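Local coordinates for protein serpin-ZX (Arabidopsis thaliana, PDB 3LE2) that inhibits the cysteine protease metacaspase-9 through cleavage of its reactive centre loop and covalent binding, and limits RD21A activity to restrain programmed cell death, at residues I34-I40 against H329-I333; V42-I46 against S119-A123; L151-L156 against I168-Y174. One frame throughout, in Å; residues are numbered along the deposited sequence. Where two conformers were deposited one is given.

Interaction 1. Residues I34-I40 against H329-I333; sequences IFSPASI and HKACI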
loop_
_atom_site.group_PDB
_atom_site.type_symbol
_atom_site.label_atom_id
_atom_site.label_comp_id
_atom_site.label_asym_id
_atom_site.label_seq_id
_atom_site.Cartn_x
_atom_site.Cartn_y
_atom_site.Cartn_z
ATOM N N ILE A 34 -4.688 0.009 -6.159
ATOM C CA ILE A 34 -3.463 0.304 -5.401
ATOM C C ILE A 34 -3.905 0.717 -4.002
ATOM O O ILE A 34 -4.853 1.479 -3.871
ATOM C CB ILE A 34 -2.613 1.428 -6.040
ATOM C CG1 ILE A 34 -1.259 1.556 -5.341
ATOM C CG2 ILE A 34 -3.349 2.767 -6.009
ATOM C CD1 ILE A 34 -0.310 0.392 -5.608
ATOM N N PHE A 35 -3.255 0.190 -2.961
ATOM C CA PHE A 35 -3.557 0.619 -1.592
ATOM C C PHE A 35 -2.376 0.364 -0.670
ATOM O O PHE A 35 -1.510 -0.426 -0.988
ATOM C CB PHE A 35 -4.804 -0.092 -1.059
ATOM C CG PHE A 35 -4.557 -1.520 -0.640
ATOM C CD1 PHE A 35 -4.544 -2.538 -1.577
ATOM C CD2 PHE A 35 -4.345 -1.835 0.690
ATOM C CE1 PHE A 35 -4.315 -3.871 -1.200
ATOM C CE2 PHE A 35 -4.112 -3.153 1.085
ATOM C CZ PHE A 35 -4.095 -4.177 0.138
ATOM N N SER A 36 -2.347 1.032 0.477
ATOM C CA SER A 36 -1.245 0.869 1.411
ATOM C C SER A 36 -1.636 0.054 2.649
ATOM O O SER A 36 -2.341 0.547 3.530
ATOM C CB SER A 36 -0.704 2.239 1.835
ATOM O OG SER A 36 0.233 2.104 2.885
ATOM N N PRO A 37 -1.169 -1.199 2.719
ATOM C CA PRO A 37 -1.440 -2.091 3.855
ATOM C C PRO A 37 -0.868 -1.518 5.152
ATOM O O PRO A 37 -1.484 -1.635 6.204
ATOM C CB PRO A 37 -0.685 -3.379 3.483
ATOM C CG PRO A 37 -0.429 -3.287 2.023
ATOM C CD PRO A 37 -0.332 -1.834 1.690
ATOM N N ALA A 38 0.313 -0.914 5.072
ATOM C CA ALA A 38 0.912 -0.240 6.209
ATOM C C ALA A 38 -0.016 0.811 6.792
ATOM O O ALA A 38 -0.225 0.848 8.003
ATOM C CB ALA A 38 2.231 0.390 5.812
ATOM N N SER A 39 -0.574 1.663 5.930
ATOM C CA SER A 39 -1.512 2.699 6.369
ATOM C C SER A 39 -2.786 2.104 6.951
ATOM O O SER A 39 -3.349 2.628 7.917
ATOM C CB SER A 39 -1.892 3.619 5.206
ATOM O OG SER A 39 -0.735 4.042 4.522
ATOM N N ILE A 40 -3.273 1.034 6.341
ATOM C CA ILE A 40 -4.468 0.396 6.866
ATOM C C ILE A 40 -4.170 -0.099 8.276
ATOM O O ILE A 40 -4.973 0.078 9.197
ATOM C CB ILE A 40 -4.895 -0.815 6.016
ATOM C CG1 ILE A 40 -5.217 -0.391 4.581
ATOM C CG2 ILE A 40 -6.107 -1.501 6.654
ATOM C CD1 ILE A 40 -6.446 0.443 4.492
ATOM N N HIS A 329 -9.666 5.241 2.759
ATOM C CA HIS A 329 -8.262 5.174 2.357
ATOM C C HIS A 329 -8.059 5.568 0.901
ATOM O O HIS A 329 -8.829 5.189 0.017
ATOM C CB HIS A 329 -7.683 3.768 2.597
ATOM C CG HIS A 329 -6.257 3.614 2.154
ATOM N ND1 HIS A 329 -5.205 4.234 2.798
ATOM C CD2 HIS A 329 -5.708 2.899 1.139
ATOM C CE1 HIS A 329 -4.073 3.921 2.189
ATOM N NE2 HIS A 329 -4.349 3.109 1.184
ATOM N N LYS A 330 -6.999 6.323 0.660
ATOM C CA LYS A 330 -6.650 6.708 -0.688
ATOM C C LYS A 330 -5.149 6.567 -0.919
ATOM O O LYS A 330 -4.330 6.906 -0.051
ATOM C CB LYS A 330 -7.091 8.149 -0.964
ATOM C CG LYS A 330 -6.794 8.646 -2.392
ATOM C CD LYS A 330 -7.953 8.391 -3.348
ATOM C CE LYS A 330 -8.176 9.590 -4.259
ATOM N NZ LYS A 330 -9.518 9.588 -4.898
ATOM N N ALA A 331 -4.815 6.082 -2.111
ATOM C CA ALA A 331 -3.456 5.869 -2.531
ATOM C C ALA A 331 -3.360 6.178 -4.018
ATOM O O ALA A 331 -4.360 6.135 -4.736
ATOM C CB ALA A 331 -3.080 4.422 -2.278
ATOM N N CYS A 332 -2.161 6.487 -4.493
ATOM C CA CYS A 332 -1.955 6.629 -5.933
ATOM C C CYS A 332 -0.584 6.075 -6.312
ATOM O O CYS A 332 0.308 5.976 -5.472
ATOM C CB CYS A 332 -2.064 8.089 -6.366
ATOM S SG CYS A 332 -0.732 9.072 -5.701
ATOM N N ILE A 333 -0.427 5.712 -7.578
ATOM C CA ILE A 333 0.807 5.107 -8.052
ATOM C C ILE A 333 1.078 5.572 -9.466
ATOM O O ILE A 333 0.166 5.984 -10.192
ATOM C CB ILE A 333 0.787 3.560 -7.977
ATOM C CG1 ILE A 333 2.200 2.994 -8.166
ATOM C CG2 ILE A 333 -0.184 2.978 -8.997
ATOM C CD1 ILE A 333 3.190 3.400 -7.075
#
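His329 drives its imidazole into the corner where strand 33-35 gives way to helix 37-49, and the bond it accepts there is the one hydrogen bond between the two segments. The amide N of Ser36 donates to NE2 of His329 over 3.0 Å, with an angle of 171° at the hydrogen, although the donor lies 28° out of the ring plane. CG of His329 is anti to the backbone N, which extends the ring away from its strand. Around that bond the packing is tight. CD1 of Ile40 sits 3.9 Å from His329 CG, over one face and displaced toward the rim, a CH-pi contact, while CA of Phe35 lies at the ring edge, 3.8 Å from His329 NE2. CB of Ser39 approaches His329 CE1 obliquely at 3.7 Å. The N-cap residue Ser36 turns its OG (chi1 171°) to accept from Ser39 N at 3.2 Å, and the same oxygen is hydrogen-bonded to Leu383 O. Because NE2 accepts and ND1 has a weak hydrogen bond to Asn171 OD1, the proton of a neutral ring would probably sit on ND1. Farther along, the contact turns apolar: CG2 of Ile34 lies 4.1 Å from CB of Ala331, and its CG1 branch meets CB of Ile333 at 3.9 Å, the two isoleucines crossing at about a right angle. The looser side is the opposite face of the strand, where Lys330 and Cys332 point away from 34-40 and are partly exposed. This packing matches the serpin shutter region, where the start of helix 37-49 (helix B) backs the middle of sheet A. Strands 167-176 and 277-289 flank strand 326-335, while strand 382-388 packs on Ile34 and Phe35, and helix 5-25 on Phe35 and Pro37.

Interaction 2. Residues V42-I46 against S119-A123; sequences VVLSI and SYKAA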
loop_
_atom_site.group_PDB
_atom_site.type_symbol
_atom_site.label_atom_id
_atom_site.label_comp_id
_atom_site.label_asym_id
_atom_site.label_seq_id
_atom_site.Cartn_x
_atom_site.Cartn_y
_atom_site.Cartn_z
ATOM N N VAL A 42 -1.902 0.896 10.320
ATOM C CA VAL A 42 -1.776 2.067 11.199
ATOM C C VAL A 42 -3.137 2.498 11.774
ATOM O O VAL A 42 -3.246 2.818 12.954
ATOM C CB VAL A 42 -1.152 3.260 10.469
ATOM C CG1 VAL A 42 -1.462 4.557 11.216
ATOM C CG2 VAL A 42 0.351 3.071 10.301
ATOM N N VAL A 43 -4.171 2.497 10.939
ATOM C CA VAL A 43 -5.521 2.784 11.423
ATOM C C VAL A 43 -6.015 1.730 12.425
ATOM O O VAL A 43 -6.541 2.071 13.494
ATOM C CB VAL A 43 -6.538 2.899 10.268
ATOM C CG1 VAL A 43 -7.921 3.166 10.825
ATOM C CG2 VAL A 43 -6.136 4.011 9.322
ATOM N N LEU A 44 -5.851 0.455 12.071
ATOM C CA LEU A 44 -6.273 -0.644 12.938
ATOM C C LEU A 44 -5.543 -0.616 14.288
ATOM O O LEU A 44 -6.140 -0.924 15.320
ATOM C CB LEU A 44 -6.114 -1.996 12.240
ATOM C CG LEU A 44 -7.010 -2.189 11.011
ATOM C CD1 LEU A 44 -6.654 -3.465 10.260
ATOM C CD2 LEU A 44 -8.494 -2.197 11.397
ATOM N N SER A 45 -4.271 -0.217 14.278
ATOM C CA SER A 45 -3.517 -0.008 15.524
ATOM C C SER A 45 -4.124 1.119 16.380
ATOM O O SER A 45 -4.234 0.996 17.598
ATOM C CB SER A 45 -2.051 0.303 15.227
ATOM O OG SER A 45 -1.432 -0.751 14.507
ATOM N N ILE A 46 -4.508 2.217 15.736
ATOM C CA ILE A 46 -5.215 3.298 16.411
ATOM C C ILE A 46 -6.537 2.822 17.031
ATOM O O ILE A 46 -6.875 3.177 18.153
ATOM C CB ILE A 46 -5.460 4.468 15.446
ATOM C CG1 ILE A 46 -4.119 5.111 15.078
ATOM C CG2 ILE A 46 -6.376 5.493 16.080
ATOM C CD1 ILE A 46 -4.210 6.145 13.988
ATOM N N SER A 119 2.323 8.708 19.168
ATOM C CA SER A 119 2.760 7.480 18.512
ATOM C C SER A 119 2.402 7.466 17.025
ATOM O O SER A 119 2.990 6.720 16.247
ATOM C CB SER A 119 2.162 6.253 19.209
ATOM O OG SER A 119 2.573 6.163 20.567
ATOM N N TYR A 120 1.452 8.305 16.624
ATOM C CA TYR A 120 0.849 8.159 15.305
ATOM C C TYR A 120 0.881 9.417 14.449
ATOM O O TYR A 120 0.683 9.341 13.236
ATOM C CB TYR A 120 -0.588 7.643 15.437
ATOM C CG TYR A 120 -0.666 6.243 15.993
ATOM C CD1 TYR A 120 -0.420 5.147 15.188
ATOM C CD2 TYR A 120 -0.974 6.020 17.323
ATOM C CE1 TYR A 120 -0.484 3.867 15.690
ATOM C CE2 TYR A 120 -1.046 4.756 17.830
ATOM C CZ TYR A 120 -0.793 3.676 17.012
ATOM O OH TYR A 120 -0.848 2.398 17.514
ATOM N N LYS A 121 1.136 10.563 15.075
ATOM C CA LYS A 121 1.120 11.836 14.362
ATOM C C LYS A 121 -0.200 11.985 13.613
ATOM O O LYS A 121 -0.240 12.369 12.442
ATOM C CB LYS A 121 2.316 11.934 13.416
ATOM C CG LYS A 121 3.642 11.840 14.159
ATOM C CD LYS A 121 4.839 11.923 13.232
ATOM C CE LYS A 121 6.011 11.124 13.797
ATOM N NZ LYS A 121 6.123 11.261 15.281
ATOM N N ALA A 122 -1.281 11.682 14.323
ATOM C CA ALA A 122 -2.604 11.575 13.738
ATOM C C ALA A 122 -3.530 12.590 14.382
ATOM O O ALA A 122 -3.541 12.742 15.600
ATOM C CB ALA A 122 -3.146 10.157 13.929
ATOM N N ALA A 123 -4.291 13.297 13.560
ATOM C CA ALA A 123 -5.227 14.298 14.054
ATOM C C ALA A 123 -6.454 13.613 14.619
ATOM O O ALA A 123 -6.781 12.503 14.233
ATOM C CB ALA A 123 -5.630 15.234 12.930
#
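Tyr120 packs its ring on helix 37-49 in an apolar, face-on contact that joins the loop between helix 110-119 and strand 123-127 to the helix lying behind the large serpin sheet. The evidence is the position of Ile46: its CG1 stands 3.6 Å above the ring plane of Tyr120, over the ring centre and 11° off the normal, a clear CH-pi geometry. The isoleucine reaches this place because CG1 is anti to the carbonyl carbon (chi1 -67°), and the extended branch carries CD1 on to meet CB of Ala122 at 4.2 Å. The Ile46 and Tyr120 side chains run past one another in opposite directions. Two more residues of the same helical face take part. CG1 of Val42 comes to 4.1 Å from Tyr120 CD1, and CB of Ser45 lies 3.3 Å from Tyr120 OH, at an oblique angle to the ring. No hydrogen bond links the two segments. The polar ends are served elsewhere: Ser45 OG is hydrogen-bonded to Asn41 O within its own helix, and Tyr120 OH to Asn72 OD1 on helix 68-83, which also borders Val42 and Ser45. The phenol oxygen is thus held from a third element while the ring faces the isoleucine, so the attraction between the segments probably rests on dispersion and the exclusion of water.

Interaction 3. Residues L151-L156 against I168-Y174; sequences LITEVL and IFANALY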
loop_
_atom_site.group_PDB
_atom_site.type_symbol
_atom_site.label_atom_id
_atom_site.label_comp_id
_atom_site.label_asym_id
_atom_site.label_seq_id
_atom_site.Cartn_x
_atom_site.Cartn_y
_atom_site.Cartn_z
ATOM N N LEU A 151 -1.149 16.990 -2.964
ATOM C CA LEU A 151 -0.892 15.804 -3.775
ATOM C C LEU A 151 -2.121 14.892 -3.836
ATOM O O LEU A 151 -2.517 14.419 -4.910
ATOM C CB LEU A 151 0.345 15.064 -3.255
ATOM C CG LEU A 151 1.631 15.912 -3.331
ATOM C CD1 LEU A 151 2.850 15.314 -2.546
ATOM C CD2 LEU A 151 1.983 16.191 -4.791
ATOM N N ILE A 152 -2.734 14.665 -2.677
ATOM C CA ILE A 152 -3.969 13.894 -2.614
ATOM C C ILE A 152 -5.144 14.809 -2.280
ATOM O O ILE A 152 -5.053 15.673 -1.407
ATOM C CB ILE A 152 -3.859 12.730 -1.624
ATOM C CG1 ILE A 152 -2.847 11.710 -2.152
ATOM C CG2 ILE A 152 -5.230 12.094 -1.410
ATOM C CD1 ILE A 152 -2.468 10.672 -1.163
ATOM N N THR A 153 -6.252 14.608 -2.979
ATOM C CA THR A 153 -7.223 15.671 -3.125
ATOM C C THR A 153 -8.623 15.324 -2.612
ATOM O O THR A 153 -9.359 16.204 -2.153
ATOM C CB THR A 153 -7.264 16.123 -4.605
ATOM O OG1 THR A 153 -7.374 17.548 -4.671
ATOM C CG2 THR A 153 -8.410 15.452 -5.369
ATOM N N GLU A 154 -8.978 14.045 -2.662
ATOM C CA GLU A 154 -10.345 13.633 -2.360
ATOM C C GLU A 154 -10.460 12.250 -1.704
ATOM O O GLU A 154 -10.969 11.308 -2.315
ATOM C CB GLU A 154 -11.178 13.660 -3.639
ATOM C CG GLU A 154 -12.600 13.161 -3.470
ATOM C CD GLU A 154 -13.522 13.670 -4.558
ATOM O OE1 GLU A 154 -13.349 14.834 -4.984
ATOM O OE2 GLU A 154 -14.421 12.913 -4.985
ATOM N N VAL A 155 -10.016 12.137 -0.456
ATOM C CA VAL A 155 -10.127 10.874 0.272
ATOM C C VAL A 155 -11.569 10.385 0.462
ATOM O O VAL A 155 -11.840 9.211 0.258
ATOM C CB VAL A 155 -9.397 10.921 1.631
ATOM C CG1 VAL A 155 -9.207 9.499 2.175
ATOM C CG2 VAL A 155 -8.050 11.594 1.462
ATOM N N LEU A 156 -12.495 11.268 0.839
ATOM C CA LEU A 156 -13.903 10.868 0.974
ATOM C C LEU A 156 -14.696 11.184 -0.297
ATOM O O LEU A 156 -14.677 12.318 -0.756
ATOM C CB LEU A 156 -14.564 11.535 2.182
ATOM C CG LEU A 156 -14.393 10.930 3.582
ATOM C CD1 LEU A 156 -12.933 10.836 3.979
ATOM C CD2 LEU A 156 -15.147 11.759 4.579
ATOM N N ILE A 168 -15.243 8.014 11.900
ATOM C CA ILE A 168 -14.529 7.695 10.670
ATOM C C ILE A 168 -13.022 7.900 10.789
ATOM O O ILE A 168 -12.540 8.688 11.613
ATOM C CB ILE A 168 -15.032 8.541 9.480
ATOM C CG1 ILE A 168 -14.677 10.017 9.694
ATOM C CG2 ILE A 168 -16.526 8.324 9.268
ATOM C CD1 ILE A 168 -14.959 10.908 8.501
ATOM N N PHE A 169 -12.282 7.183 9.956
ATOM C CA PHE A 169 -10.864 7.410 9.829
ATOM C C PHE A 169 -10.578 7.771 8.380
ATOM O O PHE A 169 -11.163 7.202 7.463
ATOM C CB PHE A 169 -10.094 6.174 10.266
ATOM C CG PHE A 169 -10.213 5.903 11.732
ATOM C CD1 PHE A 169 -9.331 6.490 12.633
ATOM C CD2 PHE A 169 -11.228 5.098 12.219
ATOM C CE1 PHE A 169 -9.453 6.254 13.988
ATOM C CE2 PHE A 169 -11.351 4.863 13.568
ATOM C CZ PHE A 169 -10.465 5.439 14.454
ATOM N N ALA A 170 -9.711 8.745 8.169
ATOM C CA ALA A 170 -9.354 9.101 6.815
ATOM C C ALA A 170 -7.858 8.993 6.718
ATOM O O ALA A 170 -7.135 9.587 7.519
ATOM C CB ALA A 170 -9.830 10.512 6.463
ATOM N N ASN A 171 -7.398 8.214 5.748
ATOM C CA ASN A 171 -5.984 7.933 5.622
ATOM C C ASN A 171 -5.550 7.965 4.163
ATOM O O ASN A 171 -6.258 7.482 3.277
ATOM C CB ASN A 171 -5.655 6.584 6.271
ATOM C CG ASN A 171 -4.177 6.266 6.226
ATOM O OD1 ASN A 171 -3.602 6.118 5.149
ATOM N ND2 ASN A 171 -3.549 6.164 7.398
ATOM N N ALA A 172 -4.388 8.551 3.908
ATOM C CA ALA A 172 -3.876 8.618 2.546
ATOM C C ALA A 172 -2.362 8.479 2.554
ATOM O O ALA A 172 -1.695 8.908 3.487
ATOM C CB ALA A 172 -4.296 9.927 1.881
ATOM N N LEU A 173 -1.820 7.861 1.517
ATOM C CA LEU A 173 -0.376 7.775 1.377
ATOM C C LEU A 173 -0.011 8.139 -0.050
ATOM O O LEU A 173 -0.441 7.475 -0.999
ATOM C CB LEU A 173 0.153 6.369 1.736
ATOM C CG LEU A 173 1.681 6.181 1.698
ATOM C CD1 LEU A 173 2.377 7.065 2.729
ATOM C CD2 LEU A 173 2.132 4.720 1.879
ATOM N N TYR A 174 0.764 9.210 -0.197
ATOM C CA TYR A 174 1.334 9.569 -1.491
ATOM C C TYR A 174 2.804 9.159 -1.535
ATOM O O TYR A 174 3.549 9.365 -0.579
ATOM C CB TYR A 174 1.170 11.071 -1.779
ATOM C CG TYR A 174 1.851 11.549 -3.047
ATOM C CD1 TYR A 174 1.172 11.551 -4.261
ATOM C CD2 TYR A 174 3.175 12.004 -3.036
ATOM C CE1 TYR A 174 1.777 11.999 -5.440
ATOM C CE2 TYR A 174 3.798 12.452 -4.215
ATOM C CZ TYR A 174 3.083 12.444 -5.412
ATOM O OH TYR A 174 3.658 12.870 -6.591
#
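Leu151 lies across the ring of Tyr174, and this CH-pi contact closes one end of the interface. CD1 of Leu151 stands over one face, 3.7 Å from the ring centroid of Tyr174 and 29° off the normal, and comes within 3.4 Å of Tyr174 CD2; CB of Leu151 is a second atom over the same face, toward the rim. The approach is close, and the two side chains cross at about a right angle. Tyr174 has CG anti to the backbone N (chi1 175°), which stretches the ring out from the strand toward the leucine.

Aliphatic packing makes up most of the remainder. CD1 of Ile152 fits between the strand's neighbouring outward positions, 3.6 Å from Ala172 CB and 3.7 Å from Tyr174 CB. CG2 of Val155 rests 4.1 Å from Ala172 CB, and CD1 of Leu156 lies 4.0 Å from Ala170 CB. The small alanine side chains are consistent with the close approach: the CA atoms of Val155 and Ala170 are 6.8 Å apart. The path of 151-156 runs nearly opposite to that of 168-174, at 158°, yet no hydrogen bond joins them, so the loop lies over the strand without extending the sheet. In serpin terms it belongs to the connection from helix 129-147 (helix F) to strand 167-176 (strand 3 of sheet A), covering the front of the sheet. In this family that region is generally thought to yield when the cleaved reactive centre loop inserts between strands 167-176 and 326-335 (strands 3 and 5).

Contacts to polar atoms are few: CG1 of Val155 touches the backbone O of Asn171 at 3.7 Å. The loop is held by bonds from elsewhere, Ile152 N to Thr148 OG1 and Leu156 N to Asn141 OD1 of helix 129-147. On the far face of the strand, Asn171 ND2 is hydrogen-bonded to Asn98 OD1.

All three contacts gather around strand 167-176 of the large serpin sheet. Interactions 1 and 3 have centres about 9 Å apart and lie on adjacent parallel strands, joined by backbone bonds of Lys330 to Asn171 and Leu173. Interaction 2, about 15 Å from the centre of interaction 1, shares helix 37-49 with it and touches interaction 3 where Val43 and Ile46 pack on Phe169. Segment 151-156 covers one face of strand 167-176 and helix 37-49 the other. Along the chain, interaction 2 closes before interaction 3 opens, and interaction 1 spans both. In serpins the cleaved reactive centre loop inserts between strands 167-176 and 326-335, which here are still paired, as expected of the native stressed state.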